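Local coordinates for protein hydrolase, haloacid dehalogenase-like family (Streptococcus pneumoniae, PDB 2FI1) that probably hydrolyses a phosphorylated or related small substrate as a metal-dependent member of the haloacid dehalogenase-like family, though its substrate is not established, at residues Y9-G14 with D89-I94; K135-P140 with P162-A167; L156-R161 with H176-I181. One frame throughout, in Å; residues are numbered along the deposited sequence.

Contact 1 (Y9-G14 with D89-I94); sequences YIWDLG and DLLEDI. With CA (calcium ion), chain B.
Ile94 lies over one face of the Tyr9 ring, its CD1 set 3.9 Å from the ring centroid and only 11° off the normal, a CH-pi contact near the middle of the ring. The second branch of the same residue reaches the ring too: CG2 comes to 3.4 Å from Tyr9 CE2. With CG1 anti to the carbonyl carbon (chi1 -71°) and CG2 anti to the backbone N, CD1 falls over the ring centre and CG2 by its CE2 rim. Isoleucine suits the place because its two branches reach the centre and the rim of the same face. Ile94 CD1 also serves the next aromatic, meeting Trp11 near the plane of its indole, 4.2 Å from CZ2. Leu90 CD2 comes to that rim as well, 4.1 Å from Trp11 CH2. Leu91 CD2 meets the indole obliquely, 3.8 Å from Trp11 CZ2, the two side chains passing in opposite directions. These side chains pack helix 87-96 against strand 8-11, the central strand of the five-stranded parallel sheet in the Rossmann-like core of the haloacid dehalogenase-like fold. Tyr9 and Trp11 project to the same side of the sheet, and their rings, with the leucine and isoleucine side chains of the helix, fill the 12.1 Å between the axes of the short strand and helix segments. The indole NE1 is satisfied by His101 of strand 100-104, whose other ring nitrogen bonds Leu91 O, so one histidine ties both sides of the layer together. Beyond the strand, Asp12 binds the calcium ion unevenly, OD2 at 2.4 Å and OD1 at 2.8 Å, and Gly14 offers its backbone O.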
loop_
_atom_site.group_PDB
_atom_site.type_symbol
_atom_site.label_atom_id
_atom_site.label_comp_id
_atom_site.label_asym_id
_atom_site.label_seq_id
_atom_site.Cartn_x
_atom_site.Cartn_y
_atom_site.Cartn_z
ATOM N N TYR A 9 7.641 11.827 -6.091
ATOM C CA TYR A 9 7.560 10.530 -5.456
ATOM C C TYR A 9 6.218 9.925 -5.840
ATOM O O TYR A 9 5.177 10.496 -5.524
ATOM C CB TYR A 9 7.696 10.691 -3.928
ATOM C CG TYR A 9 9.063 11.210 -3.541
ATOM C CD1 TYR A 9 10.069 10.342 -3.155
ATOM C CD2 TYR A 9 9.372 12.564 -3.631
ATOM C CE1 TYR A 9 11.325 10.792 -2.828
ATOM C CE2 TYR A 9 10.641 13.026 -3.318
ATOM C CZ TYR A 9 11.608 12.131 -2.914
ATOM O OH TYR A 9 12.890 12.588 -2.610
ATOM N N ILE A 10 6.252 8.811 -6.564
ATOM C CA ILE A 10 5.040 8.137 -6.984
ATOM C C ILE A 10 4.896 6.889 -6.122
ATOM O O ILE A 10 5.667 5.935 -6.257
ATOM C CB ILE A 10 5.061 7.768 -8.474
ATOM C CG1 ILE A 10 5.250 9.017 -9.342
ATOM C CG2 ILE A 10 3.744 7.076 -8.838
ATOM C CD1 ILE A 10 5.341 8.714 -10.828
ATOM N N TRP A 11 3.893 6.909 -5.259
ATOM C CA TRP A 11 3.710 5.913 -4.223
ATOM C C TRP A 11 2.680 4.859 -4.576
ATOM O O TRP A 11 1.770 5.083 -5.377
ATOM C CB TRP A 11 3.238 6.586 -2.935
ATOM C CG TRP A 11 4.202 7.573 -2.342
ATOM C CD1 TRP A 11 4.205 8.924 -2.519
ATOM C CD2 TRP A 11 5.266 7.280 -1.434
ATOM N NE1 TRP A 11 5.212 9.489 -1.791
ATOM C CE2 TRP A 11 5.888 8.505 -1.125
ATOM C CE3 TRP A 11 5.763 6.103 -0.864
ATOM C CZ2 TRP A 11 6.972 8.595 -0.249
ATOM C CZ3 TRP A 11 6.854 6.195 -0.001
ATOM C CH2 TRP A 11 7.442 7.436 0.292
ATOM N N ASP A 12 2.869 3.735 -3.920
ATOM C CA ASP A 12 1.957 2.612 -3.834
ATOM C C ASP A 12 1.304 2.691 -2.445
ATOM O O ASP A 12 1.936 3.137 -1.494
ATOM C CB ASP A 12 2.813 1.352 -4.033
ATOM C CG ASP A 12 2.134 0.060 -3.660
ATOM O OD1 ASP A 12 1.041 -0.231 -4.165
ATOM O OD2 ASP A 12 2.800 -0.721 -2.935
ATOM N N LEU A 13 0.047 2.272 -2.324
ATOM C CA LEU A 13 -0.667 2.349 -1.058
ATOM C C LEU A 13 -0.432 1.075 -0.241
ATOM O O LEU A 13 0.394 1.057 0.649
ATOM C CB LEU A 13 -2.159 2.611 -1.298
ATOM C CG LEU A 13 -3.021 2.808 -0.043
ATOM C CD1 LEU A 13 -2.548 4.008 0.782
ATOM C CD2 LEU A 13 -4.480 2.969 -0.443
ATOM N N GLY A 14 -1.128 -0.006 -0.574
ATOM C CA GLY A 14 -1.029 -1.238 0.202
ATOM C C GLY A 14 0.376 -1.795 0.189
ATOM O O GLY A 14 0.971 -1.960 -0.876
ATOM N N ASP A 89 5.532 11.289 8.894
ATOM C CA ASP A 89 6.751 12.084 9.072
ATOM C C ASP A 89 7.627 12.103 7.819
ATOM O O ASP A 89 8.267 13.098 7.513
ATOM C CB ASP A 89 7.597 11.562 10.232
ATOM C CG ASP A 89 7.036 11.910 11.597
ATOM O OD1 ASP A 89 6.333 12.937 11.739
ATOM O OD2 ASP A 89 7.352 11.165 12.556
ATOM N N LEU A 90 7.700 10.978 7.100
ATOM C CA LEU A 90 8.495 10.943 5.880
ATOM C C LEU A 90 7.853 11.793 4.794
ATOM O O LEU A 90 8.535 12.546 4.106
ATOM C CB LEU A 90 8.733 9.503 5.397
ATOM C CG LEU A 90 9.515 9.389 4.085
ATOM C CD1 LEU A 90 10.860 10.090 4.178
ATOM C CD2 LEU A 90 9.715 7.934 3.689
ATOM N N LEU A 91 6.537 11.665 4.637
ATOM C CA LEU A 91 5.837 12.500 3.675
ATOM C C LEU A 91 6.095 13.990 3.965
ATOM O O LEU A 91 6.354 14.782 3.060
ATOM C CB LEU A 91 4.341 12.188 3.671
ATOM C CG LEU A 91 3.971 10.772 3.229
ATOM C CD1 LEU A 91 2.468 10.571 3.362
ATOM C CD2 LEU A 91 4.408 10.457 1.805
ATOM N N GLU A 92 6.063 14.347 5.246
ATOM C CA GLU A 92 6.298 15.742 5.635
ATOM C C GLU A 92 7.723 16.206 5.349
ATOM O O GLU A 92 7.925 17.295 4.813
ATOM C CB GLU A 92 5.967 15.948 7.105
ATOM C CG GLU A 92 6.010 17.408 7.569
ATOM C CD GLU A 92 5.074 18.330 6.795
ATOM O OE1 GLU A 92 4.090 17.864 6.176
ATOM O OE2 GLU A 92 5.329 19.554 6.792
ATOM N N ASP A 93 8.714 15.374 5.679
ATOM C CA ASP A 93 10.090 15.765 5.426
ATOM C C ASP A 93 10.319 16.011 3.937
ATOM O O ASP A 93 11.027 16.923 3.545
ATOM C CB ASP A 93 11.074 14.707 5.942
ATOM C CG ASP A 93 11.201 14.687 7.449
ATOM O OD1 ASP A 93 10.921 15.717 8.106
ATOM O OD2 ASP A 93 11.604 13.645 8.002
ATOM N N ILE A 94 9.729 15.176 3.085
ATOM C CA ILE A 94 9.850 15.359 1.643
ATOM C C ILE A 94 9.132 16.626 1.165
ATOM O O ILE A 94 9.673 17.402 0.359
ATOM C CB ILE A 94 9.321 14.103 0.890
ATOM C CG1 ILE A 94 10.298 12.934 1.074
ATOM C CG2 ILE A 94 9.098 14.388 -0.579
ATOM C CD1 ILE A 94 9.726 11.590 0.645
HETATM CA CA CA B . 1.457 -2.687 -2.992
HETATM O O HOH W 1 1.146 -4.848 -2.003
HETATM O O HOH W 2 2.006 -3.244 -5.241
HETATM O O HOH W 3 -0.803 -2.634 -3.543
#

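Contact 2 (K135-P140 with P162-A167); sequences KRKPNP and PIDIEA
A loop leading into helix 141-149 meets the N-terminal part of helix 162-170 beside the metal site of this haloacid dehalogenase-like domain. Lys137 supplies the polar part: its NZ donates to Asp164 OD1 at 2.6 Å, a salt bridge in which the nitrogen comes from above the carboxylate plane, 40° out of it. The long chain gets there by a bend at chi3 (-73°), and its upper methylenes pack on the way, CG lying 3.9 Å from Ala167 CB. Alanine suits this place because that same CB is already packed between Lys137 CG and Pro138 O. A CA-H...O contact of 3.3 Å from Ala167 CA to Pro138 O brings the loop close to the helix. Pro138, preceded by a cis peptide bond, sets its ring against the helix: CD touches Ile163 CG2 at 3.7 Å, and CB lies 3.6 Å from Glu166 OE1, the two side chains running alongside. The chi1 of Ile163 (61°) sends CD1 to 3.7 Å from Lys137 O while CG2 faces the proline ring. Lys137 and Asp164 are consistent with the conserved lysine and acidic motif residues that surround the active site in haloacid dehalogenase-like enzymes. The salt bridge probably holds the end of Lys137 beside Asp12, a calcium ligand, and, together with the bond from Arg161 N to Asp164 OD2, fixes the rotation of the Asp164 carboxylate.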
loop_
_atom_site.group_PDB
_atom_site.type_symbol
_atom_site.label_atom_id
_atom_site.label_comp_id
_atom_site.label_asym_id
_atom_site.label_seq_id
_atom_site.Cartn_x
_atom_site.Cartn_y
_atom_site.Cartn_z
ATOM N N LYS A 135 -4.534 1.154 -17.490
ATOM C CA LYS A 135 -4.138 -0.227 -17.317
ATOM C C LYS A 135 -3.433 -0.434 -15.977
ATOM O O LYS A 135 -2.920 0.516 -15.369
ATOM C CB LYS A 135 -3.220 -0.676 -18.457
ATOM C CG LYS A 135 -3.871 -0.629 -19.828
ATOM C CD LYS A 135 -4.990 -1.634 -19.940
ATOM C CE LYS A 135 -5.464 -1.769 -21.377
ATOM N NZ LYS A 135 -5.992 -0.492 -21.922
ATOM N N ARG A 136 -3.425 -1.678 -15.516
ATOM C CA ARG A 136 -2.769 -2.043 -14.274
ATOM C C ARG A 136 -1.263 -2.120 -14.476
ATOM O O ARG A 136 -0.775 -2.491 -15.548
ATOM C CB ARG A 136 -3.292 -3.393 -13.769
ATOM C CG ARG A 136 -4.778 -3.351 -13.384
ATOM C CD ARG A 136 -5.327 -4.712 -12.960
ATOM N NE ARG A 136 -4.791 -5.151 -11.670
ATOM C CZ ARG A 136 -3.761 -5.983 -11.501
ATOM N NH1 ARG A 136 -3.128 -6.513 -12.532
ATOM N NH2 ARG A 136 -3.359 -6.279 -10.274
ATOM N N LYS A 137 -0.534 -1.786 -13.425
ATOM C CA LYS A 137 0.886 -2.109 -13.338
ATOM C C LYS A 137 1.021 -3.618 -13.592
ATOM O O LYS A 137 0.178 -4.389 -13.151
ATOM C CB LYS A 137 1.439 -1.711 -11.966
ATOM C CG LYS A 137 1.319 -0.222 -11.656
ATOM C CD LYS A 137 1.729 0.133 -10.236
ATOM C CE LYS A 137 0.704 -0.302 -9.202
ATOM N NZ LYS A 137 1.150 -0.003 -7.799
ATOM N N PRO A 138 2.091 -4.058 -14.272
ATOM C CA PRO A 138 3.306 -3.337 -14.664
ATOM C C PRO A 138 3.225 -2.474 -15.930
ATOM O O PRO A 138 4.235 -1.892 -16.331
ATOM C CB PRO A 138 4.306 -4.475 -14.881
ATOM C CG PRO A 138 3.451 -5.575 -15.424
ATOM C CD PRO A 138 2.162 -5.480 -14.662
ATOM N N ASN A 139 2.057 -2.350 -16.552
ATOM C CA ASN A 139 1.939 -1.450 -17.697
ATOM C C ASN A 139 2.271 -0.035 -17.209
ATOM O O ASN A 139 1.732 0.394 -16.187
ATOM C CB ASN A 139 0.524 -1.528 -18.295
ATOM C CG ASN A 139 0.397 -0.809 -19.615
ATOM O OD1 ASN A 139 0.705 0.365 -19.726
ATOM N ND2 ASN A 139 -0.114 -1.510 -20.618
ATOM N N PRO A 140 3.176 0.682 -17.905
ATOM C CA PRO A 140 3.561 2.020 -17.462
ATOM C C PRO A 140 2.584 3.154 -17.782
ATOM O O PRO A 140 2.903 4.304 -17.512
ATOM C CB PRO A 140 4.873 2.262 -18.214
ATOM C CG PRO A 140 4.672 1.509 -19.504
ATOM C CD PRO A 140 3.925 0.265 -19.111
ATOM N N PRO A 162 7.214 -6.525 -7.405
ATOM C CA PRO A 162 7.828 -6.468 -8.717
ATOM C C PRO A 162 7.090 -5.626 -9.751
ATOM O O PRO A 162 7.731 -4.902 -10.504
ATOM C CB PRO A 162 7.873 -7.940 -9.133
ATOM C CG PRO A 162 8.082 -8.640 -7.851
ATOM C CD PRO A 162 7.242 -7.891 -6.847
ATOM N N ILE A 163 5.762 -5.699 -9.800
ATOM C CA ILE A 163 5.035 -4.946 -10.830
ATOM C C ILE A 163 5.186 -3.430 -10.676
ATOM O O ILE A 163 5.088 -2.688 -11.660
ATOM C CB ILE A 163 3.532 -5.315 -10.922
ATOM C CG1 ILE A 163 2.794 -5.034 -9.607
ATOM C CG2 ILE A 163 3.381 -6.764 -11.378
ATOM C CD1 ILE A 163 1.291 -5.157 -9.726
ATOM N N ASP A 164 5.441 -2.976 -9.445
ATOM C CA ASP A 164 5.648 -1.551 -9.194
ATOM C C ASP A 164 6.977 -1.100 -9.780
ATOM O O ASP A 164 7.074 -0.059 -10.433
ATOM C CB ASP A 164 5.617 -1.280 -7.695
ATOM C CG ASP A 164 4.332 -1.742 -7.051
ATOM O OD1 ASP A 164 3.245 -1.619 -7.676
ATOM O OD2 ASP A 164 4.411 -2.289 -5.941
ATOM N N ILE A 165 7.996 -1.923 -9.547
ATOM C CA ILE A 165 9.324 -1.681 -10.085
ATOM C C ILE A 165 9.298 -1.722 -11.606
ATOM O O ILE A 165 9.872 -0.865 -12.278
ATOM C CB ILE A 165 10.346 -2.743 -9.564
ATOM C CG1 ILE A 165 10.382 -2.806 -8.029
ATOM C CG2 ILE A 165 11.734 -2.514 -10.158
ATOM C CD1 ILE A 165 10.538 -1.498 -7.350
ATOM N N GLU A 166 8.624 -2.725 -12.152
ATOM C CA GLU A 166 8.552 -2.879 -13.607
ATOM C C GLU A 166 7.833 -1.707 -14.259
ATOM O O GLU A 166 8.267 -1.219 -15.303
ATOM C CB GLU A 166 7.889 -4.207 -13.963
ATOM C CG GLU A 166 8.776 -5.402 -13.595
ATOM C CD GLU A 166 8.040 -6.719 -13.441
ATOM O OE1 GLU A 166 6.796 -6.744 -13.476
ATOM O OE2 GLU A 166 8.737 -7.749 -13.254
ATOM N N ALA A 167 6.744 -1.233 -13.656
ATOM C CA ALA A 167 6.045 -0.068 -14.195
ATOM C C ALA A 167 6.929 1.164 -14.165
ATOM O O ALA A 167 7.007 1.919 -15.141
ATOM C CB ALA A 167 4.744 0.199 -13.446
#

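Contact 3 (L156-R161 with H176-I181); sequences LVIGDR and HLFTSI. With CA (calcium ion), chain B.
Strands 155-159 and 174-177 are joined here as the two parallel strands of a beta-alpha-beta unit, and the end of the first runs into the calcium site. Three backbone bonds stitch them. His176 N donates to Val157 O at 2.8 Å, Gly159 N returns a longer bond of 3.2 Å to His176 O, and Phe178 N reaches Gly159 O at 2.9 Å. In the last of these Phe178 N comes in from above the carbonyl plane of Gly159, 45° out of it, where the chain leaves regular strand. Between them Ile158 pairs with His176, and Gly159 with Leu177. On the face carrying Ile158 and His176, Ile158 CG2 lies near the plane of the imidazole, at its edge, and also packs 4.0 Å from Phe178 CB. Ile158, buried between the outer strand and strand 8-11, packs against Tyr9 and Trp11 on the side of strand 8-11, a fitting place for a beta-branched apolar chain. Helix 162-170 makes the crossover between the paired strands, as in Rossmann-like folds; strand 174-177 is the outermost strand on this side of the sheet. On the opposite face, Leu177 folds its CD1 back to 3.6 Å from Asp160 O, covering the turn after the strand. Water 4 bridges that same Asp160 O and Phe178 O, donating to both, and so continues the pairing past the last direct bond. The Asp160 side chain leads to the metal: with CG between backbone N and carbonyl carbon (chi1 66°), OD1 binds the calcium ion at 2.4 Å. Its OD2 accepts a 2.8 Å bond from water 1 O, a water that is itself a calcium ligand.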
loop_
_atom_site.group_PDB
_atom_site.type_symbol
_atom_site.label_atom_id
_atom_site.label_comp_id
_atom_site.label_asym_id
_atom_site.label_seq_id
_atom_site.Cartn_x
_atom_site.Cartn_y
_atom_site.Cartn_z
ATOM N N LEU A 156 10.906 9.268 -8.350
ATOM C CA LEU A 156 11.145 7.965 -7.740
ATOM C C LEU A 156 9.808 7.241 -7.571
ATOM O O LEU A 156 8.851 7.802 -7.036
ATOM C CB LEU A 156 11.823 8.130 -6.380
ATOM C CG LEU A 156 12.173 6.835 -5.634
ATOM C CD1 LEU A 156 13.214 6.016 -6.375
ATOM C CD2 LEU A 156 12.638 7.131 -4.218
ATOM N N VAL A 157 9.755 5.999 -8.036
ATOM C CA VAL A 157 8.582 5.146 -7.903
ATOM C C VAL A 157 8.841 4.179 -6.757
ATOM O O VAL A 157 9.823 3.436 -6.788
ATOM C CB VAL A 157 8.332 4.366 -9.209
ATOM C CG1 VAL A 157 7.206 3.363 -9.050
ATOM C CG2 VAL A 157 8.024 5.329 -10.334
ATOM N N ILE A 158 7.975 4.188 -5.746
ATOM C CA ILE A 158 8.155 3.378 -4.553
ATOM C C ILE A 158 7.003 2.384 -4.436
ATOM O O ILE A 158 5.842 2.780 -4.398
ATOM C CB ILE A 158 8.189 4.241 -3.273
ATOM C CG1 ILE A 158 9.228 5.366 -3.396
ATOM C CG2 ILE A 158 8.487 3.366 -2.073
ATOM C CD1 ILE A 158 8.634 6.689 -3.801
ATOM N N GLY A 159 7.314 1.095 -4.387
ATOM C CA GLY A 159 6.284 0.085 -4.202
ATOM C C GLY A 159 6.886 -1.187 -3.666
ATOM O O GLY A 159 8.095 -1.383 -3.711
ATOM N N ASP A 160 6.032 -2.071 -3.164
ATOM C CA ASP A 160 6.518 -3.280 -2.509
ATOM C C ASP A 160 6.591 -4.497 -3.424
ATOM O O ASP A 160 7.117 -5.525 -3.006
ATOM C CB ASP A 160 5.683 -3.614 -1.260
ATOM C CG ASP A 160 4.250 -4.002 -1.579
ATOM O OD1 ASP A 160 3.653 -3.421 -2.505
ATOM O OD2 ASP A 160 3.704 -4.892 -0.882
ATOM N N ARG A 161 6.079 -4.392 -4.640
ATOM C CA ARG A 161 5.990 -5.553 -5.529
ATOM C C ARG A 161 6.776 -5.393 -6.822
ATOM O O ARG A 161 6.977 -4.286 -7.312
ATOM C CB ARG A 161 4.526 -5.828 -5.880
ATOM C CG ARG A 161 3.709 -6.406 -4.767
ATOM C CD ARG A 161 2.284 -6.651 -5.219
ATOM N NE ARG A 161 2.220 -7.539 -6.377
ATOM C CZ ARG A 161 1.129 -7.740 -7.110
ATOM N NH1 ARG A 161 -0.007 -7.127 -6.809
ATOM N NH2 ARG A 161 1.169 -8.560 -8.147
ATOM N N HIS A 176 12.279 2.193 -6.117
ATOM C CA HIS A 176 12.679 1.679 -4.827
ATOM C C HIS A 176 11.725 0.567 -4.429
ATOM O O HIS A 176 10.523 0.766 -4.370
ATOM C CB HIS A 176 12.654 2.781 -3.766
ATOM C CG HIS A 176 13.049 2.304 -2.405
ATOM N ND1 HIS A 176 14.365 2.138 -2.035
ATOM C CD2 HIS A 176 12.306 1.908 -1.343
ATOM C CE1 HIS A 176 14.414 1.683 -0.795
ATOM N NE2 HIS A 176 13.179 1.531 -0.352
ATOM N N LEU A 177 12.280 -0.617 -4.185
ATOM C CA LEU A 177 11.515 -1.753 -3.714
ATOM C C LEU A 177 11.374 -1.630 -2.206
ATOM O O LEU A 177 12.311 -1.890 -1.447
ATOM C CB LEU A 177 12.223 -3.052 -4.099
ATOM C CG LEU A 177 11.539 -4.361 -3.714
ATOM C CD1 LEU A 177 10.242 -4.515 -4.444
ATOM C CD2 LEU A 177 12.490 -5.520 -4.025
ATOM N N PHE A 178 10.195 -1.196 -1.780
ATOM C CA PHE A 178 9.969 -0.848 -0.388
ATOM C C PHE A 178 10.006 -2.042 0.539
ATOM O O PHE A 178 9.312 -3.036 0.298
ATOM C CB PHE A 178 8.598 -0.191 -0.256
ATOM C CG PHE A 178 8.271 0.226 1.145
ATOM C CD1 PHE A 178 8.740 1.433 1.639
ATOM C CD2 PHE A 178 7.529 -0.598 1.975
ATOM C CE1 PHE A 178 8.442 1.814 2.933
ATOM C CE2 PHE A 178 7.237 -0.216 3.267
ATOM C CZ PHE A 178 7.694 0.985 3.734
ATOM N N THR A 179 10.793 -1.922 1.606
ATOM C CA THR A 179 10.780 -2.889 2.695
ATOM C C THR A 179 10.457 -2.247 4.046
ATOM O O THR A 179 9.772 -2.844 4.864
ATOM C CB THR A 179 12.095 -3.670 2.776
ATOM O OG1 THR A 179 13.200 -2.763 2.849
ATOM C CG2 THR A 179 12.266 -4.559 1.546
ATOM N N SER A 180 10.950 -1.032 4.289
ATOM C CA SER A 180 10.604 -0.286 5.504
ATOM C C SER A 180 10.812 1.204 5.317
ATOM O O SER A 180 11.583 1.636 4.472
ATOM C CB SER A 180 11.419 -0.749 6.713
ATOM O OG SER A 180 12.786 -0.398 6.599
ATOM N N ILE A 181 10.132 1.992 6.135
ATOM C CA ILE A 181 10.316 3.428 6.098
ATOM C C ILE A 181 11.745 3.819 6.498
ATOM O O ILE A 181 12.350 4.677 5.862
ATOM C CB ILE A 181 9.262 4.130 7.001
ATOM C CG1 ILE A 181 7.848 3.975 6.400
ATOM C CG2 ILE A 181 9.606 5.599 7.199
ATOM C CD1 ILE A 181 7.602 4.757 5.139
HETATM CA CA CA B . 1.457 -2.687 -2.992
HETATM O O HOH W 4 8.893 -5.501 -0.840
HETATM O O HOH W 1 1.146 -4.848 -2.003
HETATM O O HOH W 2 2.006 -3.244 -5.241
HETATM O O HOH W 3 -0.803 -2.634 -3.543
#

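Contact 1 is buried, and apolar where its segments touch, an aromatic and aliphatic layer between helix 87-96 and strand 8-11, whereas contacts 2 and 3 are partly buried and mix packing with polar bonds. Contacts 1 and 3 share the sheet, since strands 8-11 and 155-159 are neighbours, and both send ligands to one calcium ion: Asp12 and Gly14 from the first, Asp160 from the second. Contact 2 adds no ligand but sets a charged pair beside them, and its helix 162-170 is the crossover of the unit in contact 3. Strand pairing dominates contact 3, a salt bridge with proline packing contact 2, and ring packing contact 1.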